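Local coordinates for protein aminotransferase (Bacillus subtilis, PDB 6L1O) that is a pyridoxal-phosphate-dependent aminotransferase encoded in the operon for biosynthesis of the dipeptide antibiotic bacilysin, at residues 310-315 against 379-384; 342-347 against 385-390. All blocks are in the same frame, centred on the assembly; numbering follows the deposited sequence.

Contact 1 (310-315 against 379-384); sequences EKELGW and EFVTRI
L313 overlaps V381 and I384 with its whole isobutyl end. Its CG meets CG1 of V381 at 4.0 Å, while both methyls straddle a single methyl of the isoleucine: CD2 of L313 is 3.8 Å from CG2 of I384, and CD1 lies almost as near to it. The leucine and isoleucine side chains cross at about a right angle. I384 can offer CG2 here because this branch stands anti to the backbone N; its other branch, with chi1 -68°, sends CD1 over one face of the F380 ring, toward its rim. CD2 of L313 also comes within 3.8 Å of the carbonyl O of V381, a van der Waals contact of a methyl with the backbone oxygen.

On the more exposed side, E312 contributes the CB and CG end of its side chain and crosses V381 at about a right angle. CB of E312 packs at 3.6 Å on CG1 of V381, and the chain then bends at chi2 (-60°), so that OE1 reaches Q385 in a hydrogen bond. V381 CG1 thus touches both the glutamate and the leucine, and the same side chain also meets L308 and C309, about one turn back along helix 289-313. This long helix and helix 374-385 belong to the smaller, C-terminal part of the aminotransferase fold, which also holds the antiparallel sheet of strands 325-329, 365-369 and 353-354. The long helix ends at L313, and G314 follows with positive phi, bringing W315 back toward I384.

The indole approaches by its edge: CZ3 of W315 lies 4.4 Å from CD1 of I384, close to the ring plane, and CD1 of L313 is also at the rim. W315 stacks on F391, and its NE1 donates to the backbone O of E329 in that sheet.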
loop_
_atom_site.group_PDB
_atom_site.type_symbol
_atom_site.label_atom_id
_atom_site.label_comp_id
_atom_site.label_asym_id
_atom_site.label_seq_id
_atom_site.Cartn_x
_atom_site.Cartn_y
_atom_site.Cartn_z
ATOM N N GLU B 310 32.742 -19.703 -18.004
ATOM C CA GLU B 310 33.887 -20.576 -17.761
ATOM C C GLU B 310 34.786 -20.691 -19.022
ATOM O O GLU B 310 35.982 -20.417 -18.931
ATOM C CB GLU B 310 33.462 -21.948 -17.286
ATOM C CG GLU B 310 34.666 -22.802 -16.873
ATOM C CD GLU B 310 34.338 -23.894 -15.862
ATOM O OE1 GLU B 310 33.160 -24.315 -15.775
ATOM O OE2 GLU B 310 35.264 -24.340 -15.138
ATOM N N LYS B 311 34.179 -21.016 -20.175
ATOM C CA LYS B 311 34.891 -21.181 -21.421
ATOM C C LYS B 311 35.538 -19.921 -21.905
ATOM O O LYS B 311 36.714 -19.967 -22.315
ATOM C CB LYS B 311 33.977 -21.725 -22.557
ATOM N N GLU B 312 34.793 -18.811 -21.897
ATOM C CA GLU B 312 35.237 -17.585 -22.504
ATOM C C GLU B 312 36.101 -16.713 -21.591
ATOM O O GLU B 312 37.036 -16.038 -22.042
ATOM C CB GLU B 312 34.071 -16.773 -23.039
ATOM C CG GLU B 312 33.288 -17.460 -24.143
ATOM C CD GLU B 312 34.126 -17.797 -25.376
ATOM O OE1 GLU B 312 34.742 -16.866 -25.960
ATOM O OE2 GLU B 312 34.172 -18.993 -25.750
ATOM N N LEU B 313 35.761 -16.695 -20.325
ATOM C CA LEU B 313 36.415 -15.767 -19.367
ATOM C C LEU B 313 37.323 -16.492 -18.417
ATOM O O LEU B 313 38.138 -15.842 -17.743
ATOM C CB LEU B 313 35.375 -14.996 -18.567
ATOM C CG LEU B 313 34.337 -14.229 -19.338
ATOM C CD1 LEU B 313 33.273 -13.658 -18.401
ATOM C CD2 LEU B 313 34.978 -13.129 -20.156
ATOM N N GLY B 314 37.173 -17.816 -18.299
ATOM C CA GLY B 314 37.811 -18.531 -17.194
ATOM C C GLY B 314 37.196 -18.211 -15.831
ATOM O O GLY B 314 37.837 -18.370 -14.794
ATOM N N TRP B 315 35.931 -17.760 -15.838
ATOM C CA TRP B 315 35.200 -17.379 -14.603
ATOM C C TRP B 315 34.301 -18.523 -14.129
ATOM O O TRP B 315 33.202 -18.706 -14.649
ATOM C CB TRP B 315 34.375 -16.115 -14.842
ATOM C CG TRP B 315 33.885 -15.406 -13.602
ATOM C CD1 TRP B 315 34.147 -15.753 -12.299
ATOM C CD2 TRP B 315 33.127 -14.217 -13.555
ATOM N NE1 TRP B 315 33.565 -14.838 -11.442
ATOM C CE2 TRP B 315 32.945 -13.882 -12.190
ATOM C CE3 TRP B 315 32.565 -13.376 -14.534
ATOM C CZ2 TRP B 315 32.224 -12.784 -11.791
ATOM C CZ3 TRP B 315 31.822 -12.266 -14.115
ATOM C CH2 TRP B 315 31.673 -11.987 -12.757
ATOM N N GLU B 379 26.244 -11.208 -24.923
ATOM C CA GLU B 379 26.906 -9.915 -25.111
ATOM C C GLU B 379 27.614 -9.430 -23.798
ATOM O O GLU B 379 28.714 -8.905 -23.843
ATOM C CB GLU B 379 25.878 -8.889 -25.594
ATOM C CG GLU B 379 26.385 -7.476 -25.859
ATOM C CD GLU B 379 27.434 -7.359 -26.941
ATOM O OE1 GLU B 379 27.585 -8.289 -27.780
ATOM O OE2 GLU B 379 28.127 -6.298 -26.932
ATOM N N PHE B 380 27.014 -9.730 -22.647
ATOM C CA PHE B 380 27.661 -9.513 -21.337
ATOM C C PHE B 380 29.047 -10.201 -21.306
ATOM O O PHE B 380 30.085 -9.556 -21.045
ATOM C CB PHE B 380 26.734 -10.076 -20.221
ATOM C CG PHE B 380 27.299 -9.974 -18.845
ATOM C CD1 PHE B 380 27.075 -8.826 -18.069
ATOM C CD2 PHE B 380 28.030 -11.021 -18.298
ATOM C CE1 PHE B 380 27.582 -8.735 -16.781
ATOM C CE2 PHE B 380 28.533 -10.940 -17.002
ATOM C CZ PHE B 380 28.306 -9.807 -16.248
ATOM N N VAL B 381 29.077 -11.468 -21.694
ATOM C CA VAL B 381 30.336 -12.202 -21.702
ATOM C C VAL B 381 31.313 -11.653 -22.763
ATOM O O VAL B 381 32.506 -11.464 -22.476
ATOM C CB VAL B 381 30.129 -13.685 -21.901
ATOM C CG1 VAL B 381 31.459 -14.394 -22.123
ATOM C CG2 VAL B 381 29.407 -14.275 -20.705
ATOM N N THR B 382 30.799 -11.369 -23.951
ATOM C CA THR B 382 31.616 -10.780 -25.027
ATOM C C THR B 382 32.318 -9.491 -24.619
ATOM O O THR B 382 33.508 -9.281 -24.928
ATOM C CB THR B 382 30.786 -10.510 -26.282
ATOM O OG1 THR B 382 30.355 -11.758 -26.802
ATOM C CG2 THR B 382 31.605 -9.757 -27.381
ATOM N N ARG B 383 31.611 -8.644 -23.907
ATOM C CA ARG B 383 32.160 -7.364 -23.477
ATOM C C ARG B 383 33.216 -7.519 -22.392
ATOM O O ARG B 383 34.243 -6.835 -22.421
ATOM C CB ARG B 383 31.064 -6.424 -23.016
ATOM C CG ARG B 383 30.097 -6.017 -24.108
ATOM C CD ARG B 383 29.073 -5.118 -23.529
ATOM N NE ARG B 383 28.085 -4.687 -24.490
ATOM C CZ ARG B 383 27.211 -3.733 -24.269
ATOM N NH1 ARG B 383 27.192 -3.106 -23.074
ATOM N NH2 ARG B 383 26.332 -3.438 -25.204
ATOM N N ILE B 384 32.977 -8.433 -21.464
ATOM C CA ILE B 384 33.879 -8.639 -20.364
ATOM C C ILE B 384 35.170 -9.303 -20.833
ATOM O O ILE B 384 36.246 -9.070 -20.265
ATOM C CB ILE B 384 33.202 -9.452 -19.243
ATOM C CG1 ILE B 384 32.099 -8.607 -18.597
ATOM C CG2 ILE B 384 34.204 -9.916 -18.187
ATOM C CD1 ILE B 384 31.443 -9.298 -17.367
#

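Contact 2 (342-347 against 385-390); sequences DYLLEH and QKLNLP
The carbonyl O of Y343 is gripped twice from H347: by the backbone N at 3.0 Å, as in any helical turn, and by ND1 of the imidazole at 3.2 Å. The second bond is bent (141° at the hydrogen), but it lies in the carbonyl plane on a lone pair and close to the plane of the histidine ring. Folding back in this way places ND1 of H347 over the centre of the Y343 ring. H347 offers the other segment its CB and its carbonyl O, both against CD2 of L387, with CB 3.6 Å from that methyl.

L387 fills the middle of the contact. Its CD1 lies 3.8 Å from CE2 of Y343 and equally far from CD2 of L344. These contacts join helix 337-348 to the turn that follows helix 374-385: a type I beta turn runs from Q385 to N388, and the positive phi of N388 (59°) redirects the chain into the C-terminal tail of this aminotransferase. L389, the next residue, again faces the helix.

CD2 of L389 reaches CE2 of Y343 at 3.7 Å, while its CD1 meets CD2 of L344. Y343 holds CG anti to the backbone N (chi1 -172°), which carries the ring out to the two leucines. Their methyls come obliquely to its CE2 side, and tyrosine and leucines run past each other in opposite directions. F334 packs against the same ring edge-to-face.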
loop_
_atom_site.group_PDB
_atom_site.type_symbol
_atom_site.label_atom_id
_atom_site.label_comp_id
_atom_site.label_asym_id
_atom_site.label_seq_id
_atom_site.Cartn_x
_atom_site.Cartn_y
_atom_site.Cartn_z
ATOM N N ASP B 342 31.885 -1.592 -10.163
ATOM C CA ASP B 342 32.192 -0.285 -10.788
ATOM C C ASP B 342 33.134 -0.411 -12.015
ATOM O O ASP B 342 32.931 0.263 -13.038
ATOM C CB ASP B 342 32.791 0.681 -9.767
ATOM C CG ASP B 342 31.728 1.363 -8.885
ATOM O OD1 ASP B 342 30.540 1.407 -9.252
ATOM O OD2 ASP B 342 32.087 1.887 -7.796
ATOM N N TYR B 343 34.136 -1.281 -11.909
ATOM C CA TYR B 343 35.071 -1.543 -13.002
ATOM C C TYR B 343 34.364 -2.167 -14.226
ATOM O O TYR B 343 34.664 -1.795 -15.387
ATOM C CB TYR B 343 36.199 -2.436 -12.533
ATOM C CG TYR B 343 37.309 -2.601 -13.562
ATOM C CD1 TYR B 343 38.458 -1.771 -13.533
ATOM C CD2 TYR B 343 37.238 -3.602 -14.548
ATOM C CE1 TYR B 343 39.478 -1.924 -14.475
ATOM C CE2 TYR B 343 38.249 -3.739 -15.498
ATOM C CZ TYR B 343 39.361 -2.906 -15.459
ATOM O OH TYR B 343 40.347 -3.085 -16.416
ATOM N N LEU B 344 33.395 -3.052 -13.973
ATOM C CA LEU B 344 32.660 -3.701 -15.065
ATOM C C LEU B 344 31.703 -2.744 -15.706
ATOM O O LEU B 344 31.493 -2.821 -16.917
ATOM C CB LEU B 344 31.885 -4.933 -14.592
ATOM C CG LEU B 344 32.618 -6.164 -14.168
ATOM C CD1 LEU B 344 31.608 -7.254 -13.846
ATOM C CD2 LEU B 344 33.666 -6.639 -15.148
ATOM N N LEU B 345 31.093 -1.841 -14.897
ATOM C CA LEU B 345 30.236 -0.832 -15.416
ATOM C C LEU B 345 31.015 0.190 -16.284
ATOM O O LEU B 345 30.610 0.507 -17.379
ATOM C CB LEU B 345 29.495 -0.109 -14.292
ATOM C CG LEU B 345 28.575 1.050 -14.697
ATOM C CD1 LEU B 345 27.586 0.645 -15.795
ATOM C CD2 LEU B 345 27.867 1.616 -13.482
ATOM N N GLU B 346 32.161 0.656 -15.789
ATOM C CA GLU B 346 32.918 1.668 -16.496
ATOM C C GLU B 346 33.558 1.133 -17.784
ATOM O O GLU B 346 33.546 1.794 -18.839
ATOM C CB GLU B 346 33.958 2.228 -15.544
ATOM C CG GLU B 346 34.687 3.459 -16.035
ATOM C CD GLU B 346 35.471 4.142 -14.920
ATOM O OE1 GLU B 346 34.841 4.657 -13.955
ATOM O OE2 GLU B 346 36.719 4.164 -15.002
ATOM N N HIS B 347 34.119 -0.051 -17.720
ATOM C CA HIS B 347 34.945 -0.580 -18.832
ATOM C C HIS B 347 34.221 -1.543 -19.767
ATOM O O HIS B 347 34.727 -1.831 -20.838
ATOM C CB HIS B 347 36.189 -1.248 -18.250
ATOM C CG HIS B 347 37.135 -0.258 -17.633
ATOM N ND1 HIS B 347 36.999 0.193 -16.333
ATOM C CD2 HIS B 347 38.169 0.438 -18.168
ATOM C CE1 HIS B 347 37.939 1.089 -16.078
ATOM N NE2 HIS B 347 38.665 1.250 -17.174
ATOM N N GLN B 385 35.061 -10.159 -21.845
ATOM C CA GLN B 385 36.222 -10.800 -22.415
ATOM C C GLN B 385 37.319 -9.805 -22.826
ATOM O O GLN B 385 38.485 -10.072 -22.619
ATOM C CB GLN B 385 35.842 -11.629 -23.616
ATOM C CG GLN B 385 36.873 -12.688 -23.922
ATOM C CD GLN B 385 36.425 -13.523 -25.104
ATOM O OE1 GLN B 385 36.013 -12.970 -26.126
ATOM N NE2 GLN B 385 36.463 -14.845 -24.960
ATOM N N LYS B 386 36.918 -8.662 -23.372
ATOM C CA LYS B 386 37.859 -7.645 -23.804
ATOM C C LYS B 386 38.690 -7.095 -22.640
ATOM O O LYS B 386 39.788 -6.607 -22.861
ATOM C CB LYS B 386 37.126 -6.519 -24.537
ATOM C CG LYS B 386 36.500 -6.974 -25.849
ATOM C CD LYS B 386 35.727 -5.875 -26.551
ATOM C CE LYS B 386 34.461 -5.533 -25.775
ATOM N NZ LYS B 386 33.544 -4.623 -26.502
ATOM N N LEU B 387 38.171 -7.177 -21.412
ATOM C CA LEU B 387 38.849 -6.616 -20.230
ATOM C C LEU B 387 40.063 -7.405 -19.806
ATOM O O LEU B 387 40.937 -6.884 -19.120
ATOM C CB LEU B 387 37.874 -6.513 -19.052
ATOM C CG LEU B 387 36.609 -5.689 -19.270
ATOM C CD1 LEU B 387 35.885 -5.489 -17.948
ATOM C CD2 LEU B 387 36.972 -4.356 -19.858
ATOM N N ASN B 388 40.074 -8.678 -20.148
ATOM C CA ASN B 388 41.172 -9.582 -19.819
ATOM C C ASN B 388 41.431 -9.699 -18.301
ATOM O O ASN B 388 42.566 -9.725 -17.851
ATOM C CB ASN B 388 42.430 -9.129 -20.565
ATOM C CG ASN B 388 43.510 -10.185 -20.562
ATOM O OD1 ASN B 388 44.501 -10.100 -19.810
ATOM N ND2 ASN B 388 43.328 -11.197 -21.392
ATOM N N LEU B 389 40.373 -9.724 -17.515
ATOM C CA LEU B 389 40.503 -9.880 -16.069
ATOM C C LEU B 389 40.966 -11.283 -15.662
ATOM O O LEU B 389 40.591 -12.274 -16.308
ATOM C CB LEU B 389 39.179 -9.563 -15.379
ATOM C CG LEU B 389 38.647 -8.154 -15.606
ATOM C CD1 LEU B 389 37.342 -7.986 -14.855
ATOM C CD2 LEU B 389 39.639 -7.110 -15.154
ATOM N N PRO B 390 41.765 -11.387 -14.575
ATOM C CA PRO B 390 42.279 -12.683 -14.108
ATOM C C PRO B 390 41.268 -13.494 -13.319
ATOM O O PRO B 390 41.553 -13.891 -12.182
ATOM C CB PRO B 390 43.472 -12.279 -13.199
ATOM C CG PRO B 390 43.067 -10.955 -12.658
ATOM C CD PRO B 390 42.306 -10.265 -13.771
#

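Overall arrangement
Contacts 1 and 2 have centres 10 Å apart, both toward the periphery of the chain and away from the cofactor site. Their segments alternate along the sequence: 310-315, 342-347, 379-384, then 385-390. Segments 379-384 and 385-390 are continuous, so the end of helix 374-385 meets helix 289-313 in contact 1 and the turn beyond it meets helix 337-348 in contact 2. The two touch directly where L313 CD2 packs on the backbone N of Q385 and I384 CD1 on L344 CD1. The end of the chain is thereby joined to two earlier helices within the C-terminal part of the fold, which also contains the three-stranded antiparallel sheet.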